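Local structure of cryptochrome DASH, chloroplastic/mitochondrial (Arabidopsis thaliana, 2J4D) at residues Arg258-Glu261 / Tyr262-Lys266; Gln307-Lys311 / Glu312-Asn316. The protein repairs cyclobutane pyrimidine dimers in single-stranded DNA as an FAD- and folate-carrying photolyase, binds DNA without sequence preference and may also act as a photoreceptor. All blocks are in the same frame, centred on the assembly; numbering follows the deposited sequence.

Two helix ends that lie side by side in the fold, near the bound FAD of this photolyase-family protein, illustrate how C-termini of neighbouring helices can be tied together. Contact 1 (258-261 with 262-266) lies in the last turns of helix 252-265, and contact 2 (307-311 with 312-316) ends helix 299-312; their centres lie about 13 Å apart. W264 is the chief link: its carbonyl O receives NH1 of R313 at 2.8 Å, a probable hydrogen bond, while its CH2 packs 3.4 Å from CA of Y309. Contact 1 is nearer the cofactor, the side chain of Y262 lying about 6 Å from the bound FAD, whereas that of Y309 stays about 14 Å away.

Contact 1: residues Arg258-Glu261 / Tyr262-Lys266; sequences RVFE and YFWKK
R258 and Y262 combine a backbone hydrogen bond with side-chain packing: N of Y262 donates almost straight to O of R258 (2.9 Å), and CB of Y262 lies over one face of the guanidinium. NH2 of R258 comes 3.5 Å from CD1 of the Y262 ring, the two planes 37° apart. Among apolar groups, V259 sets CG1 over a face of the F263 ring, and F260 crosses W264 at about a right angle, CD1 against CB.

The charged ends add a second kind of contact. With CG anti to the backbone N (chi1 -179°), E261 extends so that OE1 takes NH1 of R258 at 2.8 Å in a salt bridge in the guanidinium plane. Its OE2 accepts from the backbone N of A9 and from a water shared with NZ of K265.

In the backbone, F260 O accepts from N of W264 (2.8 Å) and N of K265 (3.0 Å), from opposite faces of its plane. The second bond and that from K266 N to E261 O span five residues, the signature of a pi-type turn.

Shortening R258 to an alanine would probably leave OE1 of E261 without its charged mate, T286 O without the NE donor, and a gap over CB of Y262. The result is a buried ion pair, its carboxylate held through both oxygens, beside Y262, which packs next to Y272, a probable FAD-binding residue.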
loop_
_atom_site.group_PDB
_atom_site.type_symbol
_atom_site.label_atom_id
_atom_site.label_comp_id
_atom_site.label_asym_id
_atom_site.label_seq_id
_atom_site.Cartn_x
_atom_site.Cartn_y
_atom_site.Cartn_z
ATOM N N ARG A 258 -12.846 6.923 -3.606
ATOM C CA ARG A 258 -11.764 7.836 -3.984
ATOM C C ARG A 258 -11.481 7.761 -5.482
ATOM O O ARG A 258 -11.147 8.774 -6.104
ATOM C CB ARG A 258 -10.491 7.533 -3.175
ATOM C CG ARG A 258 -9.261 8.366 -3.567
ATOM C CD ARG A 258 -9.512 9.886 -3.503
ATOM N NE ARG A 258 -8.350 10.613 -4.008
ATOM C CZ ARG A 258 -8.238 11.939 -4.065
ATOM N NH1 ARG A 258 -9.229 12.720 -3.644
ATOM N NH2 ARG A 258 -7.125 12.483 -4.543
ATOM N N VAL A 259 -11.599 6.566 -6.065
ATOM C CA VAL A 259 -11.384 6.430 -7.503
ATOM C C VAL A 259 -12.479 7.264 -8.187
ATOM O O VAL A 259 -12.215 8.030 -9.115
ATOM C CB VAL A 259 -11.481 4.949 -7.966
ATOM C CG1 VAL A 259 -11.484 4.877 -9.477
ATOM C CG2 VAL A 259 -10.274 4.167 -7.448
ATOM N N PHE A 260 -13.708 7.125 -7.708
ATOM C CA PHE A 260 -14.817 7.896 -8.260
ATOM C C PHE A 260 -14.570 9.397 -8.069
ATOM O O PHE A 260 -14.719 10.197 -8.992
ATOM C CB PHE A 260 -16.115 7.501 -7.554
ATOM C CG PHE A 260 -17.260 8.423 -7.828
ATOM C CD1 PHE A 260 -17.932 8.385 -9.046
ATOM C CD2 PHE A 260 -17.656 9.352 -6.868
ATOM C CE1 PHE A 260 -18.980 9.259 -9.306
ATOM C CE2 PHE A 260 -18.710 10.235 -7.119
ATOM C CZ PHE A 260 -19.371 10.187 -8.340
ATOM N N GLU A 261 -14.176 9.769 -6.860
ATOM C CA GLU A 261 -13.939 11.170 -6.532
ATOM C C GLU A 261 -12.867 11.859 -7.379
ATOM O O GLU A 261 -13.083 12.949 -7.918
ATOM C CB GLU A 261 -13.576 11.288 -5.053
ATOM C CG GLU A 261 -13.325 12.704 -4.585
ATOM C CD GLU A 261 -13.002 12.762 -3.109
ATOM O OE1 GLU A 261 -11.850 12.452 -2.729
ATOM O OE2 GLU A 261 -13.913 13.095 -2.324
ATOM N N TYR A 262 -11.713 11.213 -7.497
ATOM C CA TYR A 262 -10.596 11.770 -8.245
ATOM C C TYR A 262 -10.828 11.763 -9.753
ATOM O O TYR A 262 -10.594 12.765 -10.432
ATOM C CB TYR A 262 -9.315 10.995 -7.921
ATOM C CG TYR A 262 -8.071 11.649 -8.476
ATOM C CD1 TYR A 262 -7.598 12.848 -7.945
ATOM C CD2 TYR A 262 -7.398 11.099 -9.567
ATOM C CE1 TYR A 262 -6.485 13.491 -8.493
ATOM C CE2 TYR A 262 -6.284 11.734 -10.122
ATOM C CZ TYR A 262 -5.839 12.932 -9.579
ATOM O OH TYR A 262 -4.764 13.578 -10.141
ATOM N N PHE A 263 -11.289 10.634 -10.275
ATOM C CA PHE A 263 -11.538 10.497 -11.701
ATOM C C PHE A 263 -12.764 11.241 -12.208
ATOM O O PHE A 263 -12.677 12.081 -13.106
ATOM C CB PHE A 263 -11.741 9.019 -12.082
ATOM C CG PHE A 263 -10.476 8.216 -12.167
ATOM C CD1 PHE A 263 -9.274 8.713 -11.672
ATOM C CD2 PHE A 263 -10.497 6.942 -12.718
ATOM C CE1 PHE A 263 -8.105 7.948 -11.724
ATOM C CE2 PHE A 263 -9.334 6.163 -12.777
ATOM C CZ PHE A 263 -8.139 6.668 -12.278
ATOM N N TRP A 264 -13.908 10.918 -11.617
ATOM C CA TRP A 264 -15.173 11.446 -12.082
ATOM C C TRP A 264 -15.753 12.705 -11.463
ATOM O O TRP A 264 -15.971 13.691 -12.167
ATOM C CB TRP A 264 -16.199 10.314 -12.038
ATOM C CG TRP A 264 -15.719 9.071 -12.764
ATOM C CD1 TRP A 264 -15.127 7.961 -12.211
ATOM C CD2 TRP A 264 -15.740 8.847 -14.181
ATOM N NE1 TRP A 264 -14.780 7.065 -13.200
ATOM C CE2 TRP A 264 -15.145 7.584 -14.417
ATOM C CE3 TRP A 264 -16.205 9.596 -15.276
ATOM C CZ2 TRP A 264 -15.003 7.049 -15.707
ATOM C CZ3 TRP A 264 -16.064 9.061 -16.565
ATOM C CH2 TRP A 264 -15.468 7.801 -16.765
ATOM N N LYS A 265 -16.021 12.679 -10.164
ATOM C CA LYS A 265 -16.604 13.845 -9.513
ATOM C C LYS A 265 -15.754 15.100 -9.692
ATOM O O LYS A 265 -16.261 16.151 -10.097
ATOM C CB LYS A 265 -16.823 13.575 -8.024
ATOM C CG LYS A 265 -17.527 14.721 -7.313
ATOM C CD LYS A 265 -17.777 14.413 -5.850
ATOM C CE LYS A 265 -18.311 15.648 -5.125
ATOM N NZ LYS A 265 -18.513 15.391 -3.676
ATOM N N LYS A 266 -14.465 14.993 -9.397
ATOM C CA LYS A 266 -13.568 16.130 -9.528
ATOM C C LYS A 266 -12.917 16.244 -10.898
ATOM O O LYS A 266 -12.326 17.277 -11.214
ATOM C CB LYS A 266 -12.494 16.089 -8.439
ATOM C CG LYS A 266 -13.056 16.333 -7.050
ATOM C CD LYS A 266 -11.971 16.265 -5.993
ATOM C CE LYS A 266 -12.460 16.880 -4.702
ATOM N NZ LYS A 266 -12.811 18.310 -4.938
HETATM O O HOH W 1 -15.703 15.086 -2.929
#

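Contact 2: residues Gln307-Lys311 / Glu312-Asn316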
loop_
_atom_site.group_PDB
_atom_site.type_symbol
_atom_site.label_atom_id
_atom_site.label_comp_id
_atom_site.label_asym_id
_atom_site.label_seq_id
_atom_site.Cartn_x
_atom_site.Cartn_y
_atom_site.Cartn_z
ATOM N N GLN A 307 -9.939 3.411 -18.668
ATOM C CA GLN A 307 -10.394 3.166 -20.037
ATOM C C GLN A 307 -11.729 3.855 -20.269
ATOM O O GLN A 307 -11.953 4.472 -21.315
ATOM C CB GLN A 307 -10.583 1.670 -20.297
ATOM C CG GLN A 307 -9.310 0.851 -20.439
ATOM C CD GLN A 307 -9.633 -0.615 -20.676
ATOM O OE1 GLN A 307 -10.298 -1.263 -19.853
ATOM N NE2 GLN A 307 -9.179 -1.143 -21.807
ATOM N N ARG A 308 -12.629 3.733 -19.301
ATOM C CA ARG A 308 -13.935 4.355 -19.436
ATOM C C ARG A 308 -13.795 5.875 -19.473
ATOM O O ARG A 308 -14.480 6.554 -20.247
ATOM C CB ARG A 308 -14.867 3.929 -18.297
ATOM C CG ARG A 308 -16.310 4.354 -18.567
ATOM C CD ARG A 308 -17.336 3.646 -17.690
ATOM N NE ARG A 308 -17.514 4.304 -16.401
ATOM C CZ ARG A 308 -16.902 3.929 -15.289
ATOM N NH1 ARG A 308 -16.075 2.894 -15.316
ATOM N NH2 ARG A 308 -17.116 4.588 -14.155
ATOM N N TYR A 309 -12.895 6.405 -18.650
ATOM C CA TYR A 309 -12.665 7.845 -18.613
ATOM C C TYR A 309 -12.164 8.329 -19.970
ATOM O O TYR A 309 -12.649 9.343 -20.500
ATOM C CB TYR A 309 -11.631 8.187 -17.542
ATOM C CG TYR A 309 -11.402 9.673 -17.333
ATOM C CD1 TYR A 309 -12.099 10.376 -16.350
ATOM C CD2 TYR A 309 -10.459 10.368 -18.095
ATOM C CE1 TYR A 309 -11.857 11.733 -16.123
ATOM C CE2 TYR A 309 -10.212 11.718 -17.879
ATOM C CZ TYR A 309 -10.911 12.396 -16.889
ATOM O OH TYR A 309 -10.647 13.732 -16.655
ATOM N N GLU A 310 -11.202 7.605 -20.536
ATOM C CA GLU A 310 -10.639 7.984 -21.827
ATOM C C GLU A 310 -11.693 7.975 -22.924
ATOM O O GLU A 310 -11.657 8.809 -23.827
ATOM C CB GLU A 310 -9.477 7.056 -22.213
ATOM C CG GLU A 310 -8.283 7.145 -21.270
ATOM C CD GLU A 310 -7.013 6.603 -21.880
ATOM O OE1 GLU A 310 -7.090 5.613 -22.640
ATOM O OE2 GLU A 310 -5.931 7.158 -21.588
ATOM N N LYS A 311 -12.637 7.042 -22.840
ATOM C CA LYS A 311 -13.697 6.942 -23.839
ATOM C C LYS A 311 -14.767 8.021 -23.681
ATOM O O LYS A 311 -15.192 8.640 -24.657
ATOM C CB LYS A 311 -14.370 5.568 -23.758
ATOM C CG LYS A 311 -15.540 5.375 -24.727
ATOM C CD LYS A 311 -16.192 4.004 -24.534
ATOM C CE LYS A 311 -17.271 3.723 -25.578
ATOM N NZ LYS A 311 -18.426 4.668 -25.490
ATOM N N GLU A 312 -15.192 8.251 -22.447
ATOM C CA GLU A 312 -16.239 9.220 -22.184
ATOM C C GLU A 312 -15.803 10.673 -22.049
ATOM O O GLU A 312 -16.554 11.584 -22.411
ATOM C CB GLU A 312 -17.002 8.808 -20.930
ATOM C CG GLU A 312 -17.757 7.486 -21.065
ATOM C CD GLU A 312 -18.415 7.063 -19.756
ATOM O OE1 GLU A 312 -18.386 7.864 -18.799
ATOM O OE2 GLU A 312 -18.960 5.938 -19.680
ATOM N N ARG A 313 -14.603 10.908 -21.531
ATOM C CA ARG A 313 -14.167 12.282 -21.352
ATOM C C ARG A 313 -12.946 12.661 -22.164
ATOM O O ARG A 313 -13.072 13.317 -23.200
ATOM C CB ARG A 313 -13.951 12.572 -19.864
ATOM C CG ARG A 313 -15.244 12.438 -19.052
ATOM C CD ARG A 313 -15.064 12.835 -17.599
ATOM N NE ARG A 313 -16.327 12.813 -16.866
ATOM C CZ ARG A 313 -16.458 13.170 -15.590
ATOM N NH1 ARG A 313 -15.404 13.583 -14.897
ATOM N NH2 ARG A 313 -17.644 13.107 -14.999
ATOM N N VAL A 314 -11.767 12.259 -21.713
ATOM C CA VAL A 314 -10.563 12.597 -22.449
ATOM C C VAL A 314 -9.433 11.596 -22.283
ATOM O O VAL A 314 -9.277 10.970 -21.235
ATOM C CB VAL A 314 -10.054 14.010 -22.055
ATOM C CG1 VAL A 314 -10.072 14.174 -20.554
ATOM C CG2 VAL A 314 -8.646 14.229 -22.579
ATOM N N ALA A 315 -8.660 11.439 -23.347
ATOM C CA ALA A 315 -7.510 10.558 -23.337
ATOM C C ALA A 315 -6.313 11.452 -23.642
ATOM O O ALA A 315 -6.272 12.106 -24.687
ATOM C CB ALA A 315 -7.658 9.492 -24.402
ATOM N N ASN A 316 -5.354 11.511 -22.725
ATOM C CA ASN A 316 -4.172 12.333 -22.945
ATOM C C ASN A 316 -2.985 11.790 -22.169
ATOM O O ASN A 316 -2.993 10.634 -21.745
ATOM C CB ASN A 316 -4.434 13.796 -22.552
ATOM C CG ASN A 316 -4.751 13.970 -21.071
ATOM O OD1 ASN A 316 -4.447 13.108 -20.245
ATOM N ND2 ASN A 316 -5.349 15.107 -20.727
HETATM O O HOH W 2 -3.661 8.293 -23.246
#
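Y309 and R313 meet through different first torsions: Y309 turns CG anti to its own nitrogen (chi1 -175°), and the ring projects outward from the helix, beside its own carbonyl carbon, where R313 and V314 meet it. The backbone at R313 places its CB over the centre of that ring, a CH-pi contact 4.2 Å from the centroid, and its first torsion (chi1 -63°) directs CG and CD, CD passing 3.7 Å from CE1 of Y309 as the two side chains cross at about a right angle. V314 reaches another part of the ring with CG1, 3.6 Å from CE2 of Y309, while its carbonyl O lies at the ring edge.

That carbonyl is buried without a hydrogen-bonding partner, but CA of E310 points its hydrogen at it nearly straight (3.3 Å from E310 CA to V314 O). R308 and E312 run side by side, OE2 of E312 resting against CG of R308; the ion pair to NE of R308 is long, at 3.9 Å, and E305 holds NH1 of that arginine more firmly. Backbone bonds finish the helix: E312 N donates to R308 O, and R313 N to Y309 O at 2.7 Å, with V314 N adding a weak bond to the same oxygen. Beyond them CB of A315 comes against CB of E310, and a water donates to both N316 O and E310 OE2, which T319 OG1 also bonds.

The contact thus joins helix 299-312 to helix 317-339, whose N-cap is N316, its OD1 accepting from N of T319. Toward helix 252-265, Y309 packs edge-to-face with W264; D267, just past that helix, receives the Y309 hydroxyl and NH1 of R313, which also bonds W264 O.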